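Local coordinates for protein diphthine synthase (Entamoeba histolytica, PDB 3I4T) that probably transfers methyl groups from S-adenosylmethionine to elongation factor 2 during diphthamide synthesis, as a putative diphthine synthase of the tetrapyrrole methylase family, at residues H179-L184 with M266-I271; M235-A240 with Q247-G252; Q150-C155 with P168-N173. One frame throughout, in Å; residues are numbered along the deposited sequence.

Contact 1. Residues H179-L184 with M266-I271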
ATOM      1  N   HIS A 179      11.895   1.295   9.542  1.00 29.44           N
ATOM      2  CA  HIS A 179      12.120   2.328   8.523  1.00 28.69           C
ATOM      3  C   HIS A 179      11.030   3.385   8.608  1.00 28.49           C
ATOM      4  O   HIS A 179       9.955   3.121   9.139  1.00 28.15           O
ATOM      5  CB  HIS A 179      12.139   1.741   7.098  1.00 28.47           C
ATOM      6  CG  HIS A 179      13.063   0.570   6.918  1.00 27.87           C
ATOM      7  ND1 HIS A 179      14.338   0.532   7.443  1.00 27.46           N
ATOM      8  CD2 HIS A 179      12.902  -0.595   6.243  1.00 27.23           C
ATOM      9  CE1 HIS A 179      14.910  -0.617   7.124  1.00 28.77           C
ATOM     10  NE2 HIS A 179      14.062  -1.317   6.391  1.00 28.19           N
ATOM     11  N   THR A 180      11.304   4.575   8.065  1.00 28.38           N
ATOM     12  CA  THR A 180      10.307   5.636   8.000  1.00 28.03           C
ATOM     13  C   THR A 180      10.065   6.142   6.573  1.00 29.18           C
ATOM     14  O   THR A 180      11.009   6.388   5.808  1.00 29.13           O
ATOM     15  CB  THR A 180      10.663   6.846   8.934  1.00 27.94           C
ATOM     16  OG1 THR A 180      10.950   6.386  10.261  1.00 24.95           O
ATOM     17  CG2 THR A 180       9.519   7.842   8.999  1.00 25.97           C
ATOM     18  N   LEU A 181       8.784   6.292   6.235  1.00 29.74           N
ATOM     19  CA  LEU A 181       8.364   7.007   5.042  1.00 30.13           C
ATOM     20  C   LEU A 181       7.987   8.413   5.436  1.00 30.75           C
ATOM     21  O   LEU A 181       7.128   8.612   6.294  1.00 31.19           O
ATOM     22  CB  LEU A 181       7.161   6.325   4.384  1.00 30.15           C
ATOM     23  CG  LEU A 181       6.444   7.078   3.259  1.00 29.36           C
ATOM     24  CD1 LEU A 181       7.347   7.244   2.014  1.00 26.41           C
ATOM     25  CD2 LEU A 181       5.162   6.339   2.916  1.00 26.77           C
ATOM     26  N   VAL A 182       8.642   9.381   4.805  1.00 31.31           N
ATOM     27  CA  VAL A 182       8.409  10.789   5.068  1.00 31.58           C
ATOM     28  C   VAL A 182       7.636  11.404   3.896  1.00 32.36           C
ATOM     29  O   VAL A 182       8.170  11.569   2.801  1.00 32.33           O
ATOM     30  CB  VAL A 182       9.739  11.537   5.275  1.00 31.54           C
ATOM     31  CG1 VAL A 182       9.482  12.989   5.678  1.00 31.04           C
ATOM     32  CG2 VAL A 182      10.602  10.826   6.312  1.00 30.29           C
ATOM     33  N   LEU A 183       6.368  11.713   4.126  1.00 33.21           N
ATOM     34  CA  LEU A 183       5.545  12.360   3.106  1.00 34.31           C
ATOM     35  C   LEU A 183       5.718  13.868   3.208  1.00 35.00           C
ATOM     36  O   LEU A 183       5.882  14.399   4.297  1.00 35.03           O
ATOM     37  CB  LEU A 183       4.078  11.941   3.243  1.00 33.98           C
ATOM     38  CG  LEU A 183       3.785  10.450   3.011  1.00 34.45           C
ATOM     39  CD1 LEU A 183       2.311  10.168   3.217  1.00 35.79           C
ATOM     40  CD2 LEU A 183       4.216   9.992   1.611  1.00 33.76           C
ATOM     41  N   LEU A 184       5.723  14.544   2.066  1.00 36.57           N
ATOM     42  CA  LEU A 184       6.050  15.978   2.008  1.00 38.03           C
ATOM     43  C   LEU A 184       4.797  16.806   1.704  1.00 39.22           C
ATOM     44  O   LEU A 184       3.808  16.282   1.198  1.00 39.42           O
ATOM     45  CB  LEU A 184       7.160  16.256   0.977  1.00 37.52           C
ATOM     46  CG  LEU A 184       8.430  15.392   1.008  1.00 37.12           C
ATOM     47  CD1 LEU A 184       9.491  15.911   0.024  1.00 36.03           C
ATOM     48  CD2 LEU A 184       9.013  15.288   2.400  1.00 34.81           C
ATOM     49  N   MET A 266       6.028  14.360  -7.794  1.00 37.87           N
ATOM     50  CA  MET A 266       5.994  14.345  -6.335  1.00 37.83           C
ATOM     51  C   MET A 266       7.284  13.763  -5.750  1.00 36.55           C
ATOM     52  O   MET A 266       7.880  12.858  -6.341  1.00 36.22           O
ATOM     53  CB  MET A 266       4.805  13.487  -5.898  1.00 38.50           C
ATOM     54  CG  MET A 266       4.248  13.765  -4.502  1.00 42.99           C
ATOM     55  SD  MET A 266       2.641  12.933  -4.257  1.00 53.47           S
ATOM     56  CE  MET A 266       1.614  13.839  -5.437  1.00 50.47           C
ATOM     57  N   HIS A 267       7.709  14.283  -4.597  1.00 35.30           N
ATOM     58  CA  HIS A 267       8.874  13.741  -3.884  1.00 34.36           C
ATOM     59  C   HIS A 267       8.485  13.148  -2.528  1.00 33.71           C
ATOM     60  O   HIS A 267       7.503  13.575  -1.913  1.00 33.05           O
ATOM     61  CB  HIS A 267       9.940  14.811  -3.599  1.00 34.21           C
ATOM     62  CG  HIS A 267      10.558  15.440  -4.809  1.00 34.21           C
ATOM     63  ND1 HIS A 267      11.433  16.504  -4.712  1.00 34.73           N
ATOM     64  CD2 HIS A 267      10.427  15.182  -6.132  1.00 34.49           C
ATOM     65  CE1 HIS A 267      11.818  16.869  -5.921  1.00 34.55           C
ATOM     66  NE2 HIS A 267      11.218  16.085  -6.801  1.00 35.91           N
ATOM     67  N   CYS A 268       9.282  12.181  -2.070  1.00 32.98           N
ATOM     68  CA  CYS A 268       9.253  11.723  -0.687  1.00 32.95           C
ATOM     69  C   CYS A 268      10.604  11.150  -0.272  1.00 32.53           C
ATOM     70  O   CYS A 268      11.466  10.887  -1.115  1.00 32.67           O
ATOM     71  CB  CYS A 268       8.148  10.688  -0.451  1.00 33.26           C
ATOM     72  SG  CYS A 268       8.417   9.149  -1.319  1.00 34.53           S
ATOM     73  N   LEU A 269      10.762  10.945   1.032  1.00 31.77           N
ATOM     74  CA  LEU A 269      12.015  10.534   1.625  1.00 31.10           C
ATOM     75  C   LEU A 269      11.837   9.261   2.441  1.00 30.96           C
ATOM     76  O   LEU A 269      10.826   9.086   3.126  1.00 31.25           O
ATOM     77  CB  LEU A 269      12.523  11.655   2.545  1.00 31.07           C
ATOM     78  CG  LEU A 269      13.917  11.505   3.141  1.00 29.94           C
ATOM     79  CD1 LEU A 269      14.970  11.561   2.060  1.00 29.90           C
ATOM     80  CD2 LEU A 269      14.152  12.586   4.159  1.00 30.44           C
ATOM     81  N   LEU A 270      12.819   8.374   2.367  1.00 30.52           N
ATOM     82  CA  LEU A 270      12.842   7.197   3.223  1.00 30.29           C
ATOM     83  C   LEU A 270      14.029   7.255   4.164  1.00 30.28           C
ATOM     84  O   LEU A 270      15.178   7.418   3.737  1.00 30.27           O
ATOM     85  CB  LEU A 270      12.885   5.906   2.409  1.00 30.03           C
ATOM     86  CG  LEU A 270      11.932   5.738   1.223  1.00 30.47           C
ATOM     87  CD1 LEU A 270      12.163   4.367   0.595  1.00 31.58           C
ATOM     88  CD2 LEU A 270      10.479   5.914   1.605  1.00 28.07           C
ATOM     89  N   ILE A 271      13.736   7.145   5.451  1.00 30.10           N
ATOM     90  CA  ILE A 271      14.768   7.098   6.453  1.00 30.18           C
ATOM     91  C   ILE A 271      14.844   5.674   6.994  1.00 30.40           C
ATOM     92  O   ILE A 271      14.010   5.269   7.814  1.00 30.14           O
ATOM     93  CB  ILE A 271      14.527   8.116   7.597  1.00 30.20           C
ATOM     94  CG1 ILE A 271      14.359   9.532   7.031  1.00 28.13           C
ATOM     95  CG2 ILE A 271      15.687   8.054   8.601  1.00 30.12           C
ATOM     96  CD1 ILE A 271      13.929  10.578   8.069  1.00 25.20           C
TER
HETATM   97  O   HOH W   1      13.282   5.293  10.373  1.00 24.84           O
HETATM   98  O   HOH W   2       5.303  13.163  -0.385  1.00 25.98           O
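V182 and L269 face each other as a hydrogen-bonded antiparallel pair, and their side chains leave the sheet together, CB of V182 lying 3.9 Å from CB of L269. V182 sets CG1 anti to its backbone N (chi1 -175°), which swings CG2 toward the partner strand; there it meets CD1 of I271 at 3.8 Å, the two side chains running obliquely to one another. The reverse face carries L181 and L270, a non-hydrogen-bonded pair whose methyls come close, CD1 of L181 to CD2 of L270 at 3.4 Å. The same CD1 also touches SG of C268.

These are two inner strands of a mixed sheet: 180-187 is flanked on its other side by the parallel strand 152-154, and 267-271 by strand 235-240, while helix 211-225 packs C214 against V182 and L269. The antiparallel assignment rests on an axis angle of 157° and on four backbone bonds, of which N of V182 to O of L269 is the shortest together with N of T180 to O of I271, both 2.8 Å. Past the V182-L269 pair, a water links the strands, accepting from N of L184 and donating to O of H267. L184 points toward the partner strand and its side chain runs aslant that of H267, its CD1 3.8 Å from CB of H267. At the other end, T180 holds OG1 beside its own backbone N (chi1 -51°), where OG1 donates at 2.6 Å to a second water, itself a donor to O of I271, and is also hydrogen-bonded to ND2 of N173. H179 directs its ring away from I271, with ND1 bonded to N of A273 and NE2 to the carboxylate of E280.

Contact 2. Residues M235-A240 with Q247-G252; sequences MVVGMA and QKIVYG
The bent side chain of M235 lies across the ring of Y251 in a Met-aromatic contact. CE sits over one ring face, 4.0 Å from the centroid and 26° off the normal, a CH-pi approach displaced toward the rim; SD stands farther off, 5.2 Å from the same centroid. Meanwhile CB of M235 meets OH of Y251 at 3.6 Å. Bends at chi2 and chi3 fold the methionine chain back so that its methyl reaches the ring. V237 borders Y251 through CG2, 3.7 Å from CD1, and through CG1 reaches CG2 of I249. Farther along the same face M239 and I249 lie side by side, CE of M239 3.6 Å from CD1 of I249.

What fixes these neighbours is the antiparallel ladder of a beta hairpin: six backbone bonds join V236 to G252, G238 to V250 and A240 to K248, two for each pair. The straightest is N of V236 to O of G252, 2.8 Å with an angle of 177° at the hydrogen. Strand 235-240 continues the sheet into strand 267-271, helix 278-284 packs on the face of V237 and Y251, and helix 254-257 lies against V236 and V250.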
ATOM      1  N   MET A 235      22.489   7.970   5.885  1.00 35.35           N
ATOM      2  CA  MET A 235      22.155   7.519   4.529  1.00 35.05           C
ATOM      3  C   MET A 235      20.647   7.375   4.389  1.00 34.85           C
ATOM      4  O   MET A 235      20.011   6.605   5.118  1.00 35.34           O
ATOM      5  CB  MET A 235      22.833   6.177   4.197  1.00 35.23           C
ATOM      6  CG  MET A 235      24.367   6.189   4.181  1.00 35.93           C
ATOM      7  SD  MET A 235      25.093   7.038   2.749  1.00 39.92           S
ATOM      8  CE  MET A 235      24.938   5.784   1.478  1.00 37.73           C
ATOM      9  N   VAL A 236      20.079   8.114   3.446  1.00 34.24           N
ATOM     10  CA  VAL A 236      18.642   8.138   3.248  1.00 33.77           C
ATOM     11  C   VAL A 236      18.348   7.983   1.777  1.00 34.15           C
ATOM     12  O   VAL A 236      19.257   7.984   0.945  1.00 34.67           O
ATOM     13  CB  VAL A 236      18.001   9.452   3.752  1.00 33.75           C
ATOM     14  CG1 VAL A 236      18.179   9.596   5.270  1.00 33.32           C
ATOM     15  CG2 VAL A 236      18.572  10.671   3.001  1.00 33.11           C
ATOM     16  N   VAL A 237      17.067   7.859   1.462  1.00 34.05           N
ATOM     17  CA  VAL A 237      16.637   7.539   0.123  1.00 33.83           C
ATOM     18  C   VAL A 237      15.704   8.646  -0.340  1.00 34.12           C
ATOM     19  O   VAL A 237      14.601   8.800   0.197  1.00 34.31           O
ATOM     20  CB  VAL A 237      15.897   6.177   0.080  1.00 33.89           C
ATOM     21  CG1 VAL A 237      15.673   5.717  -1.362  1.00 32.93           C
ATOM     22  CG2 VAL A 237      16.664   5.115   0.875  1.00 33.13           C
ATOM     23  N   GLY A 238      16.164   9.426  -1.316  1.00 33.85           N
ATOM     24  CA  GLY A 238      15.341  10.433  -1.945  1.00 33.94           C
ATOM     25  C   GLY A 238      14.624   9.759  -3.088  1.00 34.69           C
ATOM     26  O   GLY A 238      15.237   9.007  -3.857  1.00 34.69           O
ATOM     27  N   MET A 239      13.323  10.002  -3.196  1.00 34.91           N
ATOM     28  CA  MET A 239      12.545   9.396  -4.259  1.00 35.63           C
ATOM     29  C   MET A 239      11.652  10.410  -4.928  1.00 35.40           C
ATOM     30  O   MET A 239      10.904  11.127  -4.265  1.00 35.71           O
ATOM     31  CB  MET A 239      11.717   8.231  -3.721  1.00 36.41           C
ATOM     32  CG  MET A 239      12.571   7.149  -3.060  1.00 38.26           C
ATOM     33  SD  MET A 239      11.573   5.765  -2.545  1.00 43.90           S
ATOM     34  CE  MET A 239      11.420   4.845  -4.072  1.00 41.89           C
ATOM     35  N   ALA A 240      11.741  10.466  -6.251  1.00 35.00           N
ATOM     36  CA  ALA A 240      10.928  11.376  -7.038  1.00 34.38           C
ATOM     37  C   ALA A 240      10.153  10.593  -8.087  1.00 34.20           C
ATOM     38  O   ALA A 240      10.699   9.701  -8.726  1.00 34.12           O
ATOM     39  CB  ALA A 240      11.812  12.427  -7.699  1.00 33.96           C
ATOM     40  N   GLN A 247      10.877   8.028 -12.987  1.00 36.74           N
ATOM     41  CA  GLN A 247      11.158   7.794 -11.576  1.00 36.16           C
ATOM     42  C   GLN A 247      12.638   7.962 -11.311  1.00 35.70           C
ATOM     43  O   GLN A 247      13.474   7.477 -12.081  1.00 35.93           O
ATOM     44  CB  GLN A 247      10.736   6.367 -11.221  1.00 36.32           C
ATOM     45  CG  GLN A 247      11.023   5.902  -9.809  1.00 36.57           C
ATOM     46  CD  GLN A 247      10.644   4.445  -9.634  1.00 36.71           C
ATOM     47  OE1 GLN A 247       9.468   4.107  -9.615  1.00 38.31           O
ATOM     48  NE2 GLN A 247      11.637   3.574  -9.527  1.00 35.70           N
ATOM     49  N   LYS A 248      12.957   8.645 -10.220  1.00 34.85           N
ATOM     50  CA  LYS A 248      14.336   8.852  -9.821  1.00 34.19           C
ATOM     51  C   LYS A 248      14.488   8.442  -8.357  1.00 33.54           C
ATOM     52  O   LYS A 248      13.691   8.868  -7.507  1.00 33.25           O
ATOM     53  CB  LYS A 248      14.725  10.324 -10.033  1.00 34.13           C
ATOM     54  CG  LYS A 248      16.166  10.673  -9.676  1.00 35.57           C
ATOM     55  CD  LYS A 248      17.146  10.294 -10.785  1.00 39.50           C
ATOM     56  CE  LYS A 248      18.582  10.216 -10.235  1.00 42.84           C
ATOM     57  NZ  LYS A 248      19.419   9.115 -10.849  1.00 42.61           N
ATOM     58  N   ILE A 249      15.488   7.597  -8.079  1.00 32.65           N
ATOM     59  CA  ILE A 249      15.793   7.143  -6.718  1.00 32.14           C
ATOM     60  C   ILE A 249      17.279   7.324  -6.424  1.00 32.49           C
ATOM     61  O   ILE A 249      18.119   6.803  -7.159  1.00 32.29           O
ATOM     62  CB  ILE A 249      15.442   5.649  -6.520  1.00 32.22           C
ATOM     63  CG1 ILE A 249      13.957   5.393  -6.768  1.00 31.78           C
ATOM     64  CG2 ILE A 249      15.844   5.166  -5.132  1.00 30.74           C
ATOM     65  CD1 ILE A 249      13.601   3.920  -6.796  1.00 32.50           C
ATOM     66  N   VAL A 250      17.603   8.056  -5.355  1.00 32.67           N
ATOM     67  CA  VAL A 250      18.995   8.254  -4.954  1.00 32.85           C
ATOM     68  C   VAL A 250      19.165   7.877  -3.508  1.00 33.15           C
ATOM     69  O   VAL A 250      18.409   8.327  -2.659  1.00 33.54           O
ATOM     70  CB  VAL A 250      19.479   9.722  -5.145  1.00 32.69           C
ATOM     71  CG1 VAL A 250      20.962   9.838  -4.863  1.00 32.00           C
ATOM     72  CG2 VAL A 250      19.215  10.191  -6.550  1.00 33.46           C
ATOM     73  N   TYR A 251      20.176   7.054  -3.239  1.00 33.92           N
ATOM     74  CA  TYR A 251      20.543   6.645  -1.884  1.00 33.85           C
ATOM     75  C   TYR A 251      21.864   7.304  -1.509  1.00 34.23           C
ATOM     76  O   TYR A 251      22.891   7.073  -2.155  1.00 34.18           O
ATOM     77  CB  TYR A 251      20.679   5.131  -1.837  1.00 33.73           C
ATOM     78  CG  TYR A 251      21.080   4.524  -0.495  1.00 33.79           C
ATOM     79  CD1 TYR A 251      20.322   4.741   0.648  1.00 32.99           C
ATOM     80  CD2 TYR A 251      22.201   3.690  -0.397  1.00 33.86           C
ATOM     81  CE1 TYR A 251      20.680   4.169   1.854  1.00 34.75           C
ATOM     82  CE2 TYR A 251      22.563   3.105   0.800  1.00 33.94           C
ATOM     83  CZ  TYR A 251      21.800   3.349   1.921  1.00 35.67           C
ATOM     84  OH  TYR A 251      22.154   2.768   3.117  1.00 37.80           O
ATOM     85  N   GLY A 252      21.840   8.126  -0.468  1.00 34.33           N
ATOM     86  CA  GLY A 252      23.036   8.853  -0.069  1.00 35.07           C
ATOM     87  C   GLY A 252      22.856   9.653   1.205  1.00 35.80           C
ATOM     88  O   GLY A 252      21.785   9.624   1.831  1.00 35.45           O
TER

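Contact 3. Residues Q150-C155 with P168-N173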
ATOM      1  N   GLN A 150       5.604   3.842  11.637  1.00 29.64           N
ATOM      2  CA  GLN A 150       4.560   4.802  11.273  1.00 29.83           C
ATOM      3  C   GLN A 150       5.030   5.876  10.282  1.00 30.45           C
ATOM      4  O   GLN A 150       6.198   6.293  10.289  1.00 30.28           O
ATOM      5  CB  GLN A 150       3.847   5.382  12.493  1.00 29.70           C
ATOM      6  CG  GLN A 150       4.486   6.566  13.198  1.00 30.01           C
ATOM      7  CD  GLN A 150       3.734   6.931  14.487  1.00 29.82           C
ATOM      8  OE1 GLN A 150       2.544   7.281  14.458  1.00 29.97           O
ATOM      9  NE2 GLN A 150       4.427   6.845  15.620  1.00 27.83           N
ATOM     10  N   THR A 151       4.103   6.285   9.416  1.00 30.95           N
ATOM     11  CA  THR A 151       4.353   7.259   8.361  1.00 31.02           C
ATOM     12  C   THR A 151       4.264   8.666   8.943  1.00 32.03           C
ATOM     13  O   THR A 151       3.406   8.940   9.807  1.00 32.21           O
ATOM     14  CB  THR A 151       3.346   7.051   7.212  1.00 31.03           C
ATOM     15  OG1 THR A 151       3.362   5.669   6.817  1.00 30.33           O
ATOM     16  CG2 THR A 151       3.650   7.938   6.007  1.00 29.71           C
ATOM     17  N   VAL A 152       5.163   9.551   8.494  1.00 32.33           N
ATOM     18  CA  VAL A 152       5.209  10.925   9.017  1.00 32.69           C
ATOM     19  C   VAL A 152       5.106  11.968   7.894  1.00 33.70           C
ATOM     20  O   VAL A 152       5.429  11.678   6.733  1.00 33.89           O
ATOM     21  CB  VAL A 152       6.460  11.199   9.892  1.00 31.99           C
ATOM     22  CG1 VAL A 152       6.529  10.233  11.045  1.00 31.99           C
ATOM     23  CG2 VAL A 152       7.734  11.146   9.064  1.00 31.11           C
ATOM     24  N   SER A 153       4.653  13.168   8.256  1.00 34.52           N
ATOM     25  CA  SER A 153       4.457  14.268   7.298  1.00 35.94           C
ATOM     26  C   SER A 153       5.253  15.499   7.690  1.00 36.22           C
ATOM     27  O   SER A 153       5.186  15.958   8.838  1.00 35.96           O
ATOM     28  CB  SER A 153       2.968  14.641   7.164  1.00 35.61           C
ATOM     29  OG  SER A 153       2.253  13.633   6.458  1.00 37.65           O
ATOM     30  N   VAL A 154       6.006  16.027   6.729  1.00 36.94           N
ATOM     31  CA  VAL A 154       6.720  17.284   6.920  1.00 37.75           C
ATOM     32  C   VAL A 154       5.916  18.412   6.267  1.00 38.64           C
ATOM     33  O   VAL A 154       5.480  18.286   5.125  1.00 38.82           O
ATOM     34  CB  VAL A 154       8.171  17.208   6.391  1.00 37.41           C
ATOM     35  CG1 VAL A 154       8.881  18.541   6.568  1.00 37.12           C
ATOM     36  CG2 VAL A 154       8.941  16.126   7.135  1.00 37.10           C
ATOM     37  N   CYS A 155       5.709  19.494   7.018  1.00 39.78           N
ATOM     38  CA  CYS A 155       4.919  20.641   6.572  1.00 41.17           C
ATOM     39  C   CYS A 155       5.801  21.837   6.207  1.00 41.22           C
ATOM     40  O   CYS A 155       6.943  21.940   6.675  1.00 41.05           O
ATOM     41  CB  CYS A 155       3.930  21.052   7.669  1.00 41.28           C
ATOM     42  SG  CYS A 155       2.647  19.801   8.029  1.00 45.64           S
ATOM     43  N   PRO A 168       9.726  13.291  17.014  1.00 35.13           N
ATOM     44  CA  PRO A 168       9.682  12.226  18.016  1.00 34.90           C
ATOM     45  C   PRO A 168       9.205  10.896  17.444  1.00 34.48           C
ATOM     46  O   PRO A 168       9.680   9.860  17.885  1.00 34.92           O
ATOM     47  CB  PRO A 168       8.671  12.747  19.059  1.00 34.73           C
ATOM     48  CG  PRO A 168       7.860  13.746  18.326  1.00 35.27           C
ATOM     49  CD  PRO A 168       8.828  14.402  17.385  1.00 35.00           C
ATOM     50  N   LYS A 169       8.286  10.924  16.481  1.00 34.14           N
ATOM     51  CA  LYS A 169       7.828   9.692  15.812  1.00 33.60           C
ATOM     52  C   LYS A 169       8.925   9.015  14.970  1.00 33.18           C
ATOM     53  O   LYS A 169       8.953   7.787  14.871  1.00 33.04           O
ATOM     54  CB  LYS A 169       6.605   9.959  14.936  1.00 33.84           C
ATOM     55  CG  LYS A 169       5.386  10.493  15.678  1.00 34.07           C
ATOM     56  CD  LYS A 169       4.236  10.781  14.706  1.00 36.09           C
ATOM     57  CE  LYS A 169       3.087  11.471  15.436  1.00 38.97           C
ATOM     58  NZ  LYS A 169       1.951  11.818  14.545  1.00 40.07           N
ATOM     59  N   ILE A 170       9.812   9.802  14.361  1.00 32.44           N
ATOM     60  CA  ILE A 170      10.966   9.229  13.654  1.00 32.25           C
ATOM     61  C   ILE A 170      11.917   8.561  14.660  1.00 32.62           C
ATOM     62  O   ILE A 170      12.468   7.490  14.387  1.00 32.97           O
ATOM     63  CB  ILE A 170      11.737  10.279  12.786  1.00 32.24           C
ATOM     64  CG1 ILE A 170      10.819  10.869  11.706  1.00 31.62           C
ATOM     65  CG2 ILE A 170      12.960   9.647  12.127  1.00 30.15           C
ATOM     66  CD1 ILE A 170      11.437  12.004  10.920  1.00 31.28           C
ATOM     67  N   LYS A 171      12.072   9.191  15.823  1.00 32.46           N
ATOM     68  CA  LYS A 171      12.882   8.666  16.923  1.00 32.63           C
ATOM     69  C   LYS A 171      12.412   7.281  17.348  1.00 32.38           C
ATOM     70  O   LYS A 171      13.229   6.354  17.488  1.00 32.00           O
ATOM     71  CB  LYS A 171      12.858   9.619  18.129  1.00 32.58           C
ATOM     72  CG  LYS A 171      13.938   9.333  19.160  1.00 32.51           C
ATOM     73  CD  LYS A 171      13.602   9.937  20.516  1.00 33.03           C
ATOM     74  CE  LYS A 171      14.735   9.753  21.505  1.00 33.08           C
ATOM     75  NZ  LYS A 171      15.245   8.353  21.487  1.00 34.84           N
ATOM     76  N   ILE A 172      11.101   7.145  17.525  1.00 32.04           N
ATOM     77  CA  ILE A 172      10.484   5.856  17.881  1.00 31.85           C
ATOM     78  C   ILE A 172      10.743   4.774  16.825  1.00 31.62           C
ATOM     79  O   ILE A 172      11.110   3.632  17.160  1.00 31.97           O
ATOM     80  CB  ILE A 172       8.975   6.021  18.173  1.00 32.03           C
ATOM     81  CG1 ILE A 172       8.783   6.710  19.534  1.00 32.17           C
ATOM     82  CG2 ILE A 172       8.243   4.675  18.153  1.00 32.03           C
ATOM     83  CD1 ILE A 172       7.394   7.299  19.735  1.00 33.84           C
ATOM     84  N   ASN A 173      10.583   5.133  15.557  1.00 31.13           N
ATOM     85  CA  ASN A 173      10.828   4.194  14.477  1.00 30.82           C
ATOM     86  C   ASN A 173      12.268   3.711  14.500  1.00 31.18           C
ATOM     87  O   ASN A 173      12.538   2.521  14.345  1.00 31.15           O
ATOM     88  CB  ASN A 173      10.524   4.831  13.127  1.00 30.36           C
ATOM     89  CG  ASN A 173       9.049   4.832  12.796  1.00 30.52           C
ATOM     90  OD1 ASN A 173       8.222   4.333  13.567  1.00 29.07           O
ATOM     91  ND2 ASN A 173       8.709   5.376  11.628  1.00 29.88           N
TER
HETATM   92  O   HOH W   3       6.837   5.724  15.357  1.00 35.10           O
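Q150 and N173 meet through an amide that clasps the backbone of Q150 at two points. ND2 of N173 donates to O of Q150 at 3.0 Å, in the carbonyl plane and on a lone pair, and that oxygen lies nearly in the plane of the donor amide. OD1 of N173 accepts from N of Q150 over a longer 3.3 Å, with a bent angle of 139° at the hydrogen. With ND2 already engaged by T180 as well, both ends of the side-chain amide are held and its rotation is fixed.

Helix 166-175, which supplies N173, is the crossover of a beta-alpha-beta unit: it links strand 152-154 to the parallel strand 180-187 and packs on V152 and V154 of the first strand. In the same unit V152 points at the helix, CG1 lying 3.9 Å from CB of K169 and CG2 4.1 Å from CG1 of I170.

The side chain of Q150 can be followed outward. From CB, CG is placed between the backbone N and the carbonyl carbon (chi1 84°), on the side of OD1 of N173, and the chain is extended beyond. CD then comes to 3.9 Å from CD of K169, and OE1 is equally far from that same lysine carbon. NE2 passes CG of K169 at 3.8 Å and also borders its CB, so the glutamine crosses the extended lysine chain at about a right angle. At the tip a water accepts from NE2 of Q150 at 2.7 Å and donates to O of K169 and OD1 of N173, bridging glutamine and helix. Y146 of the second subunit packs on Q150, and M178 of that subunit on N173.

Overall arrangement
From the N terminus, the chain first builds the five-stranded parallel sheet and then enters the mixed sheet, which all three contacts reach. Contact 3 closes first, across only 12 intervening residues, setting helix 166-175 against strand 152-154. The chain runs from that helix into strand 180-187, where contact 1 opens; its loop closes 81 residues later at strand 267-271. Contact 2 is a short hairpin nested inside that loop. Strand 180-187 pairs with strand 152-154, joining contacts 1 and 3, while strand 267-271 pairs with 235-240, joining contacts 1 and 2. Contacts 2 and 3 do not touch, their centres about 18 Å apart, so contact 1 bridges them.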